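Cobalamin biosynthesis protein CobN (Mycobacterium tuberculosis, PDB 7C6O) is the large, catalytic subunit of cobaltochelatase and probably carries out the insertion of cobalt into the corrin ring during cobalamin biosynthesis. Local coordinates at residues A[179-183]-A[212-216]; A[196-200]-A[225-229]. One frame throughout, in Å; residues are numbered along the deposited sequence.

Contact 1 (A[179-183]-A[212-216])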
loop_
_atom_site.group_PDB
_atom_site.type_symbol
_atom_site.label_atom_id
_atom_site.label_comp_id
_atom_site.label_asym_id
_atom_site.label_seq_id
_atom_site.Cartn_x
_atom_site.Cartn_y
_atom_site.Cartn_z
ATOM N N LEU A 179 20.498 23.288 18.670
ATOM C CA LEU A 179 21.582 22.549 19.307
ATOM C C LEU A 179 22.894 23.166 18.840
ATOM O O LEU A 179 23.272 23.027 17.672
ATOM C CB LEU A 179 21.509 21.065 18.956
ATOM C CG LEU A 179 22.592 20.180 19.576
ATOM C CD1 LEU A 179 22.481 20.168 21.094
ATOM C CD2 LEU A 179 22.519 18.766 19.018
ATOM N N GLU A 180 23.584 23.860 19.742
ATOM C CA GLU A 180 24.780 24.593 19.349
ATOM C C GLU A 180 25.926 23.631 19.064
ATOM O O GLU A 180 26.256 22.771 19.887
ATOM C CB GLU A 180 25.173 25.594 20.434
ATOM C CG GLU A 180 24.153 26.710 20.645
ATOM C CD GLU A 180 23.959 27.582 19.413
ATOM O OE1 GLU A 180 24.877 27.647 18.566
ATOM O OE2 GLU A 180 22.885 28.207 19.291
ATOM N N ARG A 181 26.523 23.774 17.886
ATOM C CA ARG A 181 27.631 22.953 17.429
ATOM C C ARG A 181 28.616 23.846 16.694
ATOM O O ARG A 181 28.227 24.895 16.168
ATOM C CB ARG A 181 27.160 21.832 16.487
ATOM C CG ARG A 181 26.086 20.925 17.061
ATOM C CD ARG A 181 25.572 19.945 16.013
ATOM N NE ARG A 181 26.583 18.964 15.625
ATOM C CZ ARG A 181 27.283 19.009 14.496
ATOM N NH1 ARG A 181 27.086 19.988 13.622
ATOM N NH2 ARG A 181 28.179 18.067 14.237
ATOM N N PRO A 182 29.889 23.465 16.642
ATOM C CA PRO A 182 30.848 24.238 15.848
ATOM C C PRO A 182 30.504 24.178 14.370
ATOM O O PRO A 182 29.992 23.176 13.867
ATOM C CB PRO A 182 32.190 23.551 16.132
ATOM C CG PRO A 182 31.964 22.723 17.353
ATOM C CD PRO A 182 30.527 22.322 17.316
ATOM N N ASP A 183 30.784 25.276 13.675
ATOM C CA ASP A 183 30.570 25.348 12.234
ATOM C C ASP A 183 31.741 24.670 11.535
ATOM O O ASP A 183 32.875 25.156 11.593
ATOM C CB ASP A 183 30.426 26.801 11.788
ATOM C CG ASP A 183 29.901 26.931 10.368
ATOM O OD1 ASP A 183 30.095 25.999 9.561
ATOM O OD2 ASP A 183 29.290 27.974 10.060
ATOM N N CYS A 212 23.919 14.857 12.555
ATOM C CA CYS A 212 24.572 16.088 12.117
ATOM C C CYS A 212 25.947 15.805 11.524
ATOM O O CYS A 212 26.318 16.385 10.497
ATOM C CB CYS A 212 24.685 17.072 13.283
ATOM S SG CYS A 212 23.127 17.838 13.783
ATOM N N ARG A 213 26.720 14.918 12.157
ATOM C CA ARG A 213 28.033 14.574 11.618
ATOM C C ARG A 213 27.913 13.869 10.271
ATOM O O ARG A 213 28.735 14.090 9.374
ATOM C CB ARG A 213 28.801 13.709 12.617
ATOM C CG ARG A 213 29.200 14.452 13.882
ATOM C CD ARG A 213 30.022 13.584 14.813
ATOM N NE ARG A 213 30.342 14.289 16.051
ATOM C CZ ARG A 213 31.069 13.775 17.038
ATOM N NH1 ARG A 213 31.558 12.546 16.936
ATOM N NH2 ARG A 213 31.306 14.492 18.129
ATOM N N ALA A 214 26.892 13.024 10.106
ATOM C CA ALA A 214 26.678 12.375 8.817
ATOM C C ALA A 214 26.311 13.392 7.743
ATOM O O ALA A 214 26.718 13.254 6.583
ATOM C CB ALA A 214 25.592 11.305 8.938
ATOM N N ILE A 215 25.536 14.417 8.110
ATOM C CA ILE A 215 25.200 15.483 7.168
ATOM C C ILE A 215 26.458 16.225 6.737
ATOM O O ILE A 215 26.643 16.531 5.551
ATOM C CB ILE A 215 24.165 16.434 7.796
ATOM C CG1 ILE A 215 22.814 15.728 7.934
ATOM C CG2 ILE A 215 24.039 17.715 6.979
ATOM C CD1 ILE A 215 21.830 16.472 8.810
ATOM N N GLU A 216 27.345 16.519 7.691
ATOM C CA GLU A 216 28.615 17.152 7.353
ATOM C C GLU A 216 29.463 16.251 6.463
ATOM O O GLU A 216 30.093 16.727 5.512
ATOM C CB GLU A 216 29.365 17.527 8.635
ATOM C CG GLU A 216 28.786 18.761 9.325
ATOM C CD GLU A 216 29.115 18.842 10.806
ATOM O OE1 GLU A 216 29.519 17.817 11.396
ATOM O OE2 GLU A 216 28.959 19.941 11.381
HETATM O O HOH W 1 30.663 20.598 13.472
#

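Contact 2 (A[196-200]-A[225-229])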
loop_
_atom_site.group_PDB
_atom_site.type_symbol
_atom_site.label_atom_id
_atom_site.label_comp_id
_atom_site.label_asym_id
_atom_site.label_seq_id
_atom_site.Cartn_x
_atom_site.Cartn_y
_atom_site.Cartn_z
ATOM N N TYR A 196 12.712 16.262 19.453
ATOM C CA TYR A 196 11.814 16.652 20.530
ATOM C C TYR A 196 12.540 17.425 21.625
ATOM O O TYR A 196 13.677 17.107 21.990
ATOM C CB TYR A 196 11.129 15.420 21.121
ATOM C CG TYR A 196 9.855 15.054 20.397
ATOM C CD1 TYR A 196 8.875 16.010 20.156
ATOM C CD2 TYR A 196 9.636 13.761 19.940
ATOM C CE1 TYR A 196 7.707 15.687 19.490
ATOM C CE2 TYR A 196 8.473 13.428 19.269
ATOM C CZ TYR A 196 7.513 14.395 19.048
ATOM O OH TYR A 196 6.351 14.073 18.382
ATOM N N ARG A 197 11.855 18.446 22.148
ATOM C CA ARG A 197 12.390 19.266 23.231
ATOM C C ARG A 197 12.701 18.432 24.466
ATOM O O ARG A 197 13.679 18.709 25.172
ATOM C CB ARG A 197 11.386 20.373 23.560
ATOM C CG ARG A 197 11.785 21.336 24.666
ATOM C CD ARG A 197 10.713 22.410 24.813
ATOM N NE ARG A 197 11.052 23.419 25.810
ATOM C CZ ARG A 197 10.717 23.336 27.093
ATOM N NH1 ARG A 197 10.039 22.285 27.532
ATOM N NH2 ARG A 197 11.062 24.301 27.935
ATOM N N ALA A 198 11.893 17.403 24.735
ATOM C CA ALA A 198 12.122 16.560 25.903
ATOM C C ALA A 198 13.494 15.897 25.854
ATOM O O ALA A 198 14.148 15.729 26.891
ATOM C CB ALA A 198 11.020 15.507 26.014
ATOM N N GLN A 199 13.948 15.510 24.659
ATOM C CA GLN A 199 15.276 14.918 24.539
ATOM C C GLN A 199 16.363 15.963 24.751
ATOM O O GLN A 199 17.408 15.668 25.342
ATOM C CB GLN A 199 15.436 14.248 23.175
ATOM C CG GLN A 199 14.390 13.190 22.876
ATOM C CD GLN A 199 14.414 12.045 23.869
ATOM O OE1 GLN A 199 15.478 11.612 24.313
ATOM N NE2 GLN A 199 13.236 11.549 24.227
ATOM N N HIS A 200 16.141 17.187 24.269
ATOM C CA HIS A 200 17.116 18.252 24.486
ATOM C C HIS A 200 17.280 18.540 25.973
ATOM O O HIS A 200 18.404 18.657 26.476
ATOM C CB HIS A 200 16.689 19.515 23.735
ATOM C CG HIS A 200 17.714 20.606 23.763
ATOM N ND1 HIS A 200 18.819 20.611 22.940
ATOM C CD2 HIS A 200 17.804 21.726 24.520
ATOM C CE1 HIS A 200 19.544 21.688 23.185
ATOM N NE2 HIS A 200 18.950 22.381 24.141
ATOM N N LEU A 225 17.367 21.437 15.353
ATOM C CA LEU A 225 16.387 22.250 16.059
ATOM C C LEU A 225 15.495 21.347 16.896
ATOM O O LEU A 225 14.981 20.342 16.392
ATOM C CB LEU A 225 15.535 23.065 15.077
ATOM C CG LEU A 225 16.274 24.068 14.189
ATOM C CD1 LEU A 225 15.357 24.600 13.096
ATOM C CD2 LEU A 225 16.822 25.209 15.030
ATOM N N TYR A 226 15.314 21.696 18.167
ATOM C CA TYR A 226 14.374 20.989 19.024
ATOM C C TYR A 226 13.088 21.795 19.157
ATOM O O TYR A 226 13.089 23.022 19.037
ATOM C CB TYR A 226 14.972 20.711 20.407
ATOM C CG TYR A 226 15.298 21.943 21.222
ATOM C CD1 TYR A 226 16.562 22.515 21.172
ATOM C CD2 TYR A 226 14.347 22.527 22.051
ATOM C CE1 TYR A 226 16.868 23.639 21.921
ATOM C CE2 TYR A 226 14.642 23.654 22.800
ATOM C CZ TYR A 226 15.904 24.203 22.731
ATOM O OH TYR A 226 16.206 25.322 23.475
ATOM N N CYS A 227 11.988 21.089 19.400
ATOM C CA CYS A 227 10.692 21.734 19.554
ATOM C C CYS A 227 9.736 20.759 20.220
ATOM O O CYS A 227 9.971 19.548 20.246
ATOM C CB CYS A 227 10.125 22.199 18.208
ATOM S SG CYS A 227 9.634 20.854 17.113
ATOM N N ALA A 228 8.646 21.305 20.759
ATOM C CA ALA A 228 7.640 20.454 21.381
ATOM C C ALA A 228 6.756 19.772 20.345
ATOM O O ALA A 228 6.344 18.624 20.550
ATOM C CB ALA A 228 6.784 21.269 22.352
ATOM N N SER A 229 6.464 20.446 19.235
ATOM C CA SER A 229 5.597 19.885 18.210
ATOM C C SER A 229 5.759 20.680 16.925
ATOM O O SER A 229 5.930 21.900 16.963
ATOM C CB SER A 229 4.127 19.899 18.652
ATOM O OG SER A 229 3.267 19.556 17.578
#

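Contact 1 (A[179-183]-A[212-216])
E216 OE2 is gripped from two directions: R181 NH1 donates to it at 2.9 Å, and a water whose oxygen lies 2.8 Å from E216 OE2 donates to it and also to the carbonyl oxygen of P182. The pair belongs to the edge of an alpha/beta domain with a mixed sheet, where the loop 179-183, leaving edge strand 176-178, passes beside helix 206-217, the second of two helices in the right-handed crossover between parallel strands 190-196 and 221-227. The salt bridge is bidentate and end-on. NH1 of R181 takes OE2 of E216, while its NH2 takes OE1 at 3.2 Å, and both bonds are nearly straight, about 167°. Both acceptors lie close to the guanidinium plane, yet the carboxylate is turned 46° against that plane and receives both donors from above its own. The bridge is therefore twisted, not coplanar.

One face of the same guanidinium lies against C212, whose CB stands over its centre, 3.5 Å from R181 CZ. A bend at chi3 (68°) swings the R181 head out of line with its aliphatic stem and across C212, while R181 CD passes the sulfur, C212 SG, at 3.9 Å. One helical turn separates C212 from E216, which lets a single arginine lie against the first and bond the second. R181 NE has a further salt-bridge partner in E209, one turn earlier on the helix; E209 also binds R213, so carboxylates probably offset the nearness of these two arginines. P222 of strand 221-227 touches both R181 and E216, and P224 touches C212. R213 adds only its CG, 3.8 Å from R181 NH2 and oblique to the guanidinium.

Contact 2 (A[196-200]-A[225-229])
The rings of H200 and Y226 lie almost parallel, 14° between their planes, in an offset stack with centroids 3.8 Å apart. Y226 CE1 sits over the middle of the imidazole, whereas H200 CD2 lies above the phenol ring toward its rim. H200 also lays its CB over the same ring, a CH-pi contact of 4.1 Å to the Y226 centroid. With CG anti to the backbone N (chi1 -173°), H200 is carried from helix 197-202 back toward strand 221-227. R197 crosses Y226 near the start of that helix, its CG 3.8 Å from Y226 CD2 and oblique to the ring; its extended chain then leads away to the carbonyls of P174 and T173.

The backbones join where a parallel strand pair ends, at the beta bridge of Y196 with C227. Y196 occupies the N-cap position, and the first helical residue still reaches the strand: R197 N donates to C227 O at 2.9 Å. The Y196 ring turns its edge to the A228 carbonyl, with CE1 3.4 Å from A228 O, and its OH bonds L252 N beyond the contact.

H200 ND1 is hydrogen-bonded to Y195 OH, which probably helps to fix the imidazole's rotation. Across the contact the side chains thus meet by stacking and CH-pi packing, and the backbone hydrogen bond from R197 N supplies the polar link.

In the fold
Both contacts border the seven-stranded mixed sheet, their centres about 17 Å apart, and their segments alternate along the chain: contact 1 joins a loop and a helix beside the sheet, contact 2 a helix start and a strand end. Strand 221-227 serves both: P222 and P224 touch side chains of contact 1, and its last residues belong to contact 2. Helix 206-217, which follows helix 197-202, packs its C-terminal half in contact 1 and leads into that strand. Contact 1, at the surface, rests on a salt bridge and a water. Contact 2, partly buried at the strand ends, relies on ring stacking and a single backbone hydrogen bond. They meet where L179 CD1 packs 3.9 Å from H200 CE1.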